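PA-I Galactophilic Lectin (Enterobacter cloacae, PDB 6YGQ) is the PllA-like lectin domain at the N terminus of EclA and probably binds galactose-type sugars with the help of a calcium ion. Local coordinates at residues L88-G93 with Y104-P109; I50-S55 with L114-A119. All blocks are in the same frame, centred on the assembly; numbering follows the deposited sequence.

After strands 24-31 and 38-44 the chain enters strand 49-59 of the six-strand sheet, which supplies 50-55. It later crosses to strand 88-92 in the four-strand sheet and, after strand 95-98, returns to 102-107 beside 49-59, then crosses again to 112-118, next to 88-92. Interaction 1 closes a ten-residue loop around strand 95-98, wholly within the 58-residue loop that interaction 2 closes, so the two nest and do not cross. Each ties one sheet to the other. Their centres are about 8 Å apart, and their segments are neighbours within the sheets: Trp106 N probably hydrogen-bonds Ile50 O (2.7 Å) in one, Arg91 N Thr115 O (2.8 Å) in the other.

Interaction 1. Residues L88-G93 with Y104-P109; sequences LQARLG and YRWSVP
Leu92 meets Val108 at about a right angle, branch against branch: CD2 of Leu92 comes to 3.6 Å from CG1 of Val108. On the leucine, CG lies anti to the backbone N (chi1 -177°), which carries the branched end out from strand 88-92 toward the loop that follows strand 102-107. Val108 also has CG1 anti to its N (chi1 178°); this branch faces Leu92, while CG2 turns to Ile50 on the neighbouring strand. The same Leu92 CD2 also brushes the ring of Pro109, 4.2 Å from its CD, at a more open margin. Two residues before Leu92, Ala90 points its methyl at the far corner of the Trp106 indole, with CB of Ala90 4.4 Å from CZ3 of Trp106. These apolar contacts, with no hydrogen bond among them, bridge the two antiparallel sheets of a beta-sandwich, the kind of scaffold expected of a PA-IL-like lectin. Tyr97 from strand 95-98 meets the Trp106 ring with planes at about 55°, and Lys103 makes a cation-pi contact with that indole. Where the chain turns its corner, Arg105 CG sits 3.7 Å above the plane of the Tyr104 ring, over its centre. The Arg105 guanidinium forms a salt bridge with Glu139 of the second subunit, which also accepts a hydrogen bond from Tyr104 OH.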
ATOM      1  N   LEU A  88      -4.602   8.025   3.938  1.00 13.50           N
ATOM      2  CA  LEU A  88      -4.580   8.739   2.671  1.00 13.44           C
ATOM      3  C   LEU A  88      -5.981   8.763   2.078  1.00 13.76           C
ATOM      4  O   LEU A  88      -6.611   7.713   1.899  1.00 14.69           O
ATOM      5  CB  LEU A  88      -3.612   8.097   1.678  1.00 13.53           C
ATOM      6  CG  LEU A  88      -3.577   8.766   0.300  1.00 14.43           C
ATOM      7  CD1 LEU A  88      -3.052  10.197   0.403  1.00 14.90           C
ATOM      8  CD2 LEU A  88      -2.736   7.948  -0.671  1.00 16.21           C
ATOM      9  N   GLN A  89      -6.454   9.962   1.766  1.00 16.17           N
ATOM     10  CA  GLN A  89      -7.768  10.170   1.191  1.00 16.40           C
ATOM     11  C   GLN A  89      -7.641  11.130   0.022  1.00 15.18           C
ATOM     12  O   GLN A  89      -6.633  11.825  -0.139  1.00 14.72           O
ATOM     13  CB  GLN A  89      -8.746  10.712   2.236  1.00 19.29           C
ATOM     14  CG  GLN A  89      -8.635   9.996   3.573  1.00 21.77           C
ATOM     15  CD  GLN A  89      -9.958   9.863   4.285  1.00 21.90           C
ATOM     16  OE1 GLN A  89     -10.905  10.603   4.009  1.00 20.96           O
ATOM     17  NE2 GLN A  89     -10.032   8.920   5.217  1.00 22.80           N
ATOM     18  N   ALA A  90      -8.678  11.139  -0.805  1.00 14.91           N
ATOM     19  CA  ALA A  90      -8.787  12.040  -1.939  1.00 16.83           C
ATOM     20  C   ALA A  90      -9.888  13.049  -1.654  1.00 17.86           C
ATOM     21  O   ALA A  90     -10.905  12.716  -1.037  1.00 16.25           O
ATOM     22  CB  ALA A  90      -9.093  11.270  -3.225  1.00 17.55           C
ATOM     23  N   ARG A  91      -9.669  14.287  -2.080  1.00 22.52           N
ATOM     24  CA  ARG A  91     -10.679  15.332  -2.009  1.00 26.56           C
ATOM     25  C   ARG A  91     -10.987  15.786  -3.427  1.00 26.72           C
ATOM     26  O   ARG A  91     -10.073  16.094  -4.200  1.00 22.96           O
ATOM     27  CB  ARG A  91     -10.220  16.512  -1.153  1.00 30.24           C
ATOM     28  CG  ARG A  91     -11.274  17.605  -1.011  1.00 34.19           C
ATOM     29  CD  ARG A  91     -11.391  18.098   0.426  1.00 35.29           C
ATOM     30  NE  ARG A  91     -10.111  18.565   0.956  1.00 36.93           N
ATOM     31  CZ  ARG A  91      -9.571  18.164   2.107  1.00 36.25           C
ATOM     32  NH1 ARG A  91     -10.188  17.277   2.877  1.00 33.60           N
ATOM     33  NH2 ARG A  91      -8.401  18.657   2.488  1.00 38.09           N
ATOM     34  N   LEU A  92     -12.272  15.813  -3.764  1.00 25.89           N
ATOM     35  CA  LEU A  92     -12.725  16.144  -5.111  1.00 23.18           C
ATOM     36  C   LEU A  92     -14.108  16.759  -4.965  1.00 22.90           C
ATOM     37  O   LEU A  92     -15.006  16.117  -4.418  1.00 21.23           O
ATOM     38  CB  LEU A  92     -12.760  14.892  -5.990  1.00 22.15           C
ATOM     39  CG  LEU A  92     -13.151  15.046  -7.458  1.00 25.80           C
ATOM     40  CD1 LEU A  92     -12.031  15.672  -8.267  1.00 27.58           C
ATOM     41  CD2 LEU A  92     -13.534  13.682  -8.027  1.00 27.66           C
ATOM     42  N   GLY A  93     -14.264  18.002  -5.409  1.00 29.46           N
ATOM     43  CA  GLY A  93     -15.563  18.652  -5.309  1.00 34.05           C
ATOM     44  C   GLY A  93     -16.110  18.725  -3.900  1.00 35.74           C
ATOM     45  O   GLY A  93     -17.303  18.477  -3.682  1.00 39.77           O
ATOM     46  N   TYR A 104      -7.899   1.221  -7.158  1.00 16.55           N
ATOM     47  CA  TYR A 104      -7.635   0.647  -8.470  1.00 18.01           C
ATOM     48  C   TYR A 104      -8.843   0.812  -9.379  1.00 19.22           C
ATOM     49  O   TYR A 104      -9.961   0.432  -9.014  1.00 20.04           O
ATOM     50  CB  TYR A 104      -7.270  -0.831  -8.315  1.00 19.34           C
ATOM     51  CG  TYR A 104      -6.897  -1.547  -9.590  1.00 21.26           C
ATOM     52  CD1 TYR A 104      -5.724  -1.243 -10.267  1.00 21.54           C
ATOM     53  CD2 TYR A 104      -7.711  -2.548 -10.101  1.00 23.38           C
ATOM     54  CE1 TYR A 104      -5.379  -1.910 -11.428  1.00 23.30           C
ATOM     55  CE2 TYR A 104      -7.375  -3.218 -11.261  1.00 25.44           C
ATOM     56  CZ  TYR A 104      -6.210  -2.895 -11.919  1.00 25.38           C
ATOM     57  OH  TYR A 104      -5.872  -3.560 -13.074  1.00 27.69           O
ATOM     58  N   ARG A 105      -8.610   1.378 -10.562  1.00 21.76           N
ATOM     59  CA  ARG A 105      -9.644   1.568 -11.576  1.00 23.60           C
ATOM     60  C   ARG A 105     -10.872   2.251 -10.979  1.00 23.89           C
ATOM     61  O   ARG A 105     -11.996   1.748 -11.028  1.00 24.26           O
ATOM     62  CB  ARG A 105     -10.013   0.234 -12.226  1.00 24.50           C
ATOM     63  CG  ARG A 105      -8.901  -0.348 -13.072  1.00 25.44           C
ATOM     64  CD  ARG A 105      -9.370  -1.543 -13.885  1.00 31.78           C
ATOM     65  NE  ARG A 105      -8.296  -2.029 -14.744  1.00 39.74           N
ATOM     66  CZ  ARG A 105      -7.977  -1.494 -15.920  1.00 50.60           C
ATOM     67  NH1 ARG A 105      -8.656  -0.457 -16.392  1.00 64.18           N
ATOM     68  NH2 ARG A 105      -6.976  -2.003 -16.625  1.00 47.14           N
ATOM     69  N   TRP A 106     -10.626   3.425 -10.407  1.00 23.42           N
ATOM     70  CA  TRP A 106     -11.674   4.223  -9.787  1.00 21.60           C
ATOM     71  C   TRP A 106     -12.402   5.018 -10.857  1.00 21.65           C
ATOM     72  O   TRP A 106     -11.791   5.828 -11.561  1.00 21.54           O
ATOM     73  CB  TRP A 106     -11.060   5.158  -8.749  1.00 19.46           C
ATOM     74  CG  TRP A 106     -12.036   6.037  -8.030  1.00 20.32           C
ATOM     75  CD1 TRP A 106     -13.338   5.756  -7.742  1.00 22.09           C
ATOM     76  CD2 TRP A 106     -11.779   7.340  -7.494  1.00 20.77           C
ATOM     77  NE1 TRP A 106     -13.910   6.806  -7.062  1.00 22.68           N
ATOM     78  CE2 TRP A 106     -12.972   7.791  -6.897  1.00 22.13           C
ATOM     79  CE3 TRP A 106     -10.654   8.170  -7.461  1.00 20.58           C
ATOM     80  CZ2 TRP A 106     -13.073   9.034  -6.275  1.00 22.16           C
ATOM     81  CZ3 TRP A 106     -10.756   9.404  -6.844  1.00 20.33           C
ATOM     82  CH2 TRP A 106     -11.955   9.823  -6.258  1.00 21.18           C
ATOM     83  N   SER A 107     -13.699   4.801 -10.997  1.00 26.22           N
ATOM     84  CA  SER A 107     -14.486   5.613 -11.910  1.00 29.75           C
ATOM     85  C   SER A 107     -14.818   6.918 -11.210  1.00 28.90           C
ATOM     86  O   SER A 107     -15.639   6.951 -10.280  1.00 31.09           O
ATOM     87  CB  SER A 107     -15.740   4.896 -12.378  1.00 35.72           C
ATOM     88  OG  SER A 107     -16.370   5.620 -13.422  1.00 40.39           O
ATOM     89  N   VAL A 108     -14.198   8.005 -11.657  1.00 23.29           N
ATOM     90  CA  VAL A 108     -14.294   9.300 -10.986  1.00 21.85           C
ATOM     91  C   VAL A 108     -15.753   9.732 -10.943  1.00 21.80           C
ATOM     92  O   VAL A 108     -16.427   9.755 -11.992  1.00 23.77           O
ATOM     93  CB  VAL A 108     -13.426  10.345 -11.711  1.00 23.20           C
ATOM     94  CG1 VAL A 108     -13.562  11.704 -11.039  1.00 24.19           C
ATOM     95  CG2 VAL A 108     -11.970   9.898 -11.739  1.00 20.81           C
ATOM     96  N   PRO A 109     -16.294  10.083  -9.772  1.00 25.38           N
ATOM     97  CA  PRO A 109     -17.731  10.369  -9.693  1.00 29.83           C
ATOM     98  C   PRO A 109     -18.112  11.806 -10.013  1.00 31.53           C
ATOM     99  O   PRO A 109     -19.289  12.080 -10.266  1.00 33.61           O
ATOM    100  CB  PRO A 109     -18.069  10.021  -8.236  1.00 29.87           C
ATOM    101  CG  PRO A 109     -16.806  10.322  -7.488  1.00 26.52           C
ATOM    102  CD  PRO A 109     -15.658  10.053  -8.439  1.00 24.62           C
TER

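Interaction 2. Residues I50-S55 with L114-A119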
ATOM      1  N   ILE A  50      -9.232   6.210 -13.105  1.00 19.26           N
ATOM      2  CA  ILE A  50      -7.872   6.458 -12.655  1.00 19.74           C
ATOM      3  C   ILE A  50      -7.502   5.442 -11.584  1.00 19.38           C
ATOM      4  O   ILE A  50      -8.361   4.829 -10.946  1.00 19.76           O
ATOM      5  CB  ILE A  50      -7.679   7.895 -12.118  1.00 18.73           C
ATOM      6  CG1 ILE A  50      -8.554   8.152 -10.889  1.00 19.17           C
ATOM      7  CG2 ILE A  50      -7.984   8.913 -13.207  1.00 18.32           C
ATOM      8  CD1 ILE A  50      -8.177   9.412 -10.131  1.00 18.08           C
ATOM      9  N   THR A  51      -6.197   5.274 -11.395  1.00 16.68           N
ATOM     10  CA  THR A  51      -5.657   4.414 -10.354  1.00 16.76           C
ATOM     11  C   THR A  51      -4.692   5.227  -9.506  1.00 15.99           C
ATOM     12  O   THR A  51      -3.820   5.918 -10.042  1.00 17.35           O
ATOM     13  CB  THR A  51      -4.953   3.192 -10.952  1.00 17.53           C
ATOM     14  OG1 THR A  51      -5.933   2.297 -11.495  1.00 17.58           O
ATOM     15  CG2 THR A  51      -4.133   2.476  -9.889  1.00 17.61           C
ATOM     16  N   ILE A  52      -4.855   5.148  -8.189  1.00 15.17           N
ATOM     17  CA  ILE A  52      -3.994   5.841  -7.240  1.00 14.41           C
ATOM     18  C   ILE A  52      -3.262   4.790  -6.416  1.00 15.08           C
ATOM     19  O   ILE A  52      -3.881   3.838  -5.926  1.00 16.03           O
ATOM     20  CB  ILE A  52      -4.796   6.792  -6.331  1.00 14.39           C
ATOM     21  CG1 ILE A  52      -5.657   7.741  -7.170  1.00 13.72           C
ATOM     22  CG2 ILE A  52      -3.851   7.586  -5.438  1.00 14.31           C
ATOM     23  CD1 ILE A  52      -6.833   8.330  -6.413  1.00 12.98           C
ATOM     24  N   LEU A  53      -1.946   4.960  -6.275  1.00 14.41           N
ATOM     25  CA  LEU A  53      -1.097   4.048  -5.518  1.00 14.46           C
ATOM     26  C   LEU A  53      -0.244   4.844  -4.543  1.00 13.10           C
ATOM     27  O   LEU A  53       0.260   5.916  -4.890  1.00 13.69           O
ATOM     28  CB  LEU A  53      -0.189   3.239  -6.444  1.00 16.82           C
ATOM     29  CG  LEU A  53      -0.877   2.533  -7.611  1.00 20.23           C
ATOM     30  CD1 LEU A  53       0.164   1.991  -8.578  1.00 23.01           C
ATOM     31  CD2 LEU A  53      -1.776   1.424  -7.095  1.00 20.53           C
ATOM     32  N   ALA A  54      -0.053   4.309  -3.337  1.00 14.25           N
ATOM     33  CA  ALA A  54       0.636   5.073  -2.307  1.00 14.03           C
ATOM     34  C   ALA A  54       1.456   4.173  -1.394  1.00 14.46           C
ATOM     35  O   ALA A  54       1.203   2.974  -1.265  1.00 14.46           O
ATOM     36  CB  ALA A  54      -0.360   5.887  -1.468  1.00 12.15           C
ATOM     37  N   SER A  55       2.449   4.791  -0.755  1.00 13.48           N
ATOM     38  CA  SER A  55       3.312   4.131   0.212  1.00 12.34           C
ATOM     39  C   SER A  55       3.908   5.202   1.113  1.00 12.82           C
ATOM     40  O   SER A  55       3.905   6.389   0.777  1.00 13.89           O
ATOM     41  CB  SER A  55       4.419   3.327  -0.478  1.00 12.57           C
ATOM     42  OG  SER A  55       5.290   4.182  -1.202  1.00 14.67           O
ATOM     43  N   LEU A 114      -8.119  17.040  -8.533  1.00 17.79           N
ATOM     44  CA  LEU A 114      -7.844  16.042  -7.514  1.00 16.99           C
ATOM     45  C   LEU A 114      -6.881  16.582  -6.466  1.00 17.02           C
ATOM     46  O   LEU A 114      -5.789  17.059  -6.794  1.00 16.86           O
ATOM     47  CB  LEU A 114      -7.258  14.784  -8.155  1.00 17.22           C
ATOM     48  CG  LEU A 114      -6.761  13.683  -7.215  1.00 17.83           C
ATOM     49  CD1 LEU A 114      -7.922  13.112  -6.421  1.00 17.92           C
ATOM     50  CD2 LEU A 114      -6.048  12.583  -7.993  1.00 19.21           C
ATOM     51  N   THR A 115      -7.291  16.493  -5.207  1.00 17.58           N
ATOM     52  CA  THR A 115      -6.424  16.736  -4.063  1.00 16.63           C
ATOM     53  C   THR A 115      -6.240  15.430  -3.303  1.00 16.18           C
ATOM     54  O   THR A 115      -7.163  14.612  -3.216  1.00 16.35           O
ATOM     55  CB  THR A 115      -7.012  17.812  -3.150  1.00 17.25           C
ATOM     56  OG1 THR A 115      -6.838  19.092  -3.769  1.00 17.60           O
ATOM     57  CG2 THR A 115      -6.328  17.817  -1.791  1.00 19.14           C
ATOM     58  N   LEU A 116      -5.036  15.225  -2.785  1.00 16.81           N
ATOM     59  CA  LEU A 116      -4.710  14.083  -1.943  1.00 14.66           C
ATOM     60  C   LEU A 116      -4.248  14.625  -0.600  1.00 14.44           C
ATOM     61  O   LEU A 116      -3.424  15.545  -0.553  1.00 15.25           O
ATOM     62  CB  LEU A 116      -3.638  13.212  -2.596  1.00 13.77           C
ATOM     63  CG  LEU A 116      -4.049  12.623  -3.949  1.00 16.27           C
ATOM     64  CD1 LEU A 116      -2.839  12.147  -4.741  1.00 18.24           C
ATOM     65  CD2 LEU A 116      -5.044  11.488  -3.751  1.00 17.32           C
ATOM     66  N   PHE A 117      -4.792  14.085   0.487  1.00 13.60           N
ATOM     67  CA  PHE A 117      -4.507  14.636   1.801  1.00 14.42           C
ATOM     68  C   PHE A 117      -4.389  13.526   2.834  1.00 14.75           C
ATOM     69  O   PHE A 117      -4.911  12.422   2.660  1.00 14.99           O
ATOM     70  CB  PHE A 117      -5.576  15.679   2.217  1.00 15.22           C
ATOM     71  CG  PHE A 117      -6.907  15.093   2.611  1.00 16.92           C
ATOM     72  CD1 PHE A 117      -7.858  14.780   1.653  1.00 19.08           C
ATOM     73  CD2 PHE A 117      -7.217  14.882   3.945  1.00 17.31           C
ATOM     74  CE1 PHE A 117      -9.087  14.251   2.017  1.00 19.81           C
ATOM     75  CE2 PHE A 117      -8.441  14.351   4.317  1.00 17.76           C
ATOM     76  CZ  PHE A 117      -9.378  14.036   3.352  1.00 18.28           C
ATOM     77  N   PHE A 118      -3.639  13.838   3.890  1.00 11.82           N
ATOM     78  CA  PHE A 118      -3.511  12.997   5.071  1.00 11.44           C
ATOM     79  C   PHE A 118      -4.653  13.322   6.023  1.00 10.90           C
ATOM     80  O   PHE A 118      -4.904  14.494   6.325  1.00 11.67           O
ATOM     81  CB  PHE A 118      -2.156  13.244   5.739  1.00 12.41           C
ATOM     82  CG  PHE A 118      -1.918  12.423   6.974  1.00 11.95           C
ATOM     83  CD1 PHE A 118      -2.199  12.939   8.229  1.00 12.72           C
ATOM     84  CD2 PHE A 118      -1.393  11.144   6.882  1.00 11.80           C
ATOM     85  CE1 PHE A 118      -1.975  12.189   9.370  1.00 13.61           C
ATOM     86  CE2 PHE A 118      -1.169  10.389   8.019  1.00 12.94           C
ATOM     87  CZ  PHE A 118      -1.459  10.914   9.266  1.00 13.75           C
ATOM     88  N   ALA A 119      -5.349  12.290   6.488  1.00 13.05           N
ATOM     89  CA  ALA A 119      -6.532  12.461   7.322  1.00 15.69           C
ATOM     90  C   ALA A 119      -6.124  12.608   8.784  1.00 17.01           C
ATOM     91  O   ALA A 119      -5.475  11.721   9.347  1.00 18.29           O
ATOM     92  CB  ALA A 119      -7.484  11.279   7.149  1.00 17.10           C
TER
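Segments 50-55 and 114-119 run in broadly the same direction in facing sheets, with CA atoms 10.9 Å apart at Ile50 and Leu114, 9.8 Å apart at Ile52 and Leu116, and farther apart beyond. No hydrogen bond spans that gap; it is bridged by the ends of four buried aliphatic side chains. Ile50 and Leu114 meet at their outermost methyls, CD1 of Ile50 lying 4.4 Å from CD2 of Leu114. The isoleucine reaches that far because its CG1-CD1 arm is stretched out from the backbone (chi2 167°). The next pair is matched differently: CD2 of Leu116 approaches the short branch of Ile52, 4.4 Å from CG2, and stands almost as near the end of the long branch, 4.5 Å from Ile52 CD1. One leucine methyl thus rests against both arms of the isoleucine. In Ile52, CG2 lies anti to the backbone N while CG1 is turned beside it (chi1 -53°), which spreads the two branches across the face turned to Leu116. At 4.4 to 4.5 Å these methyl contacts are loose, and other core residues join them: Val134 of strand 129-139 touches both Ile52 and Leu116, and Val99 packs on Ile52. Past the contact, Ala119 leads directly into Asp120 of the calcium site, and Phe118 packs on Asn128, another calcium ligand. Strand 49-59 lies between strands 102-107 and 129-139, while strand 112-118 lies between 38-44 and 88-92.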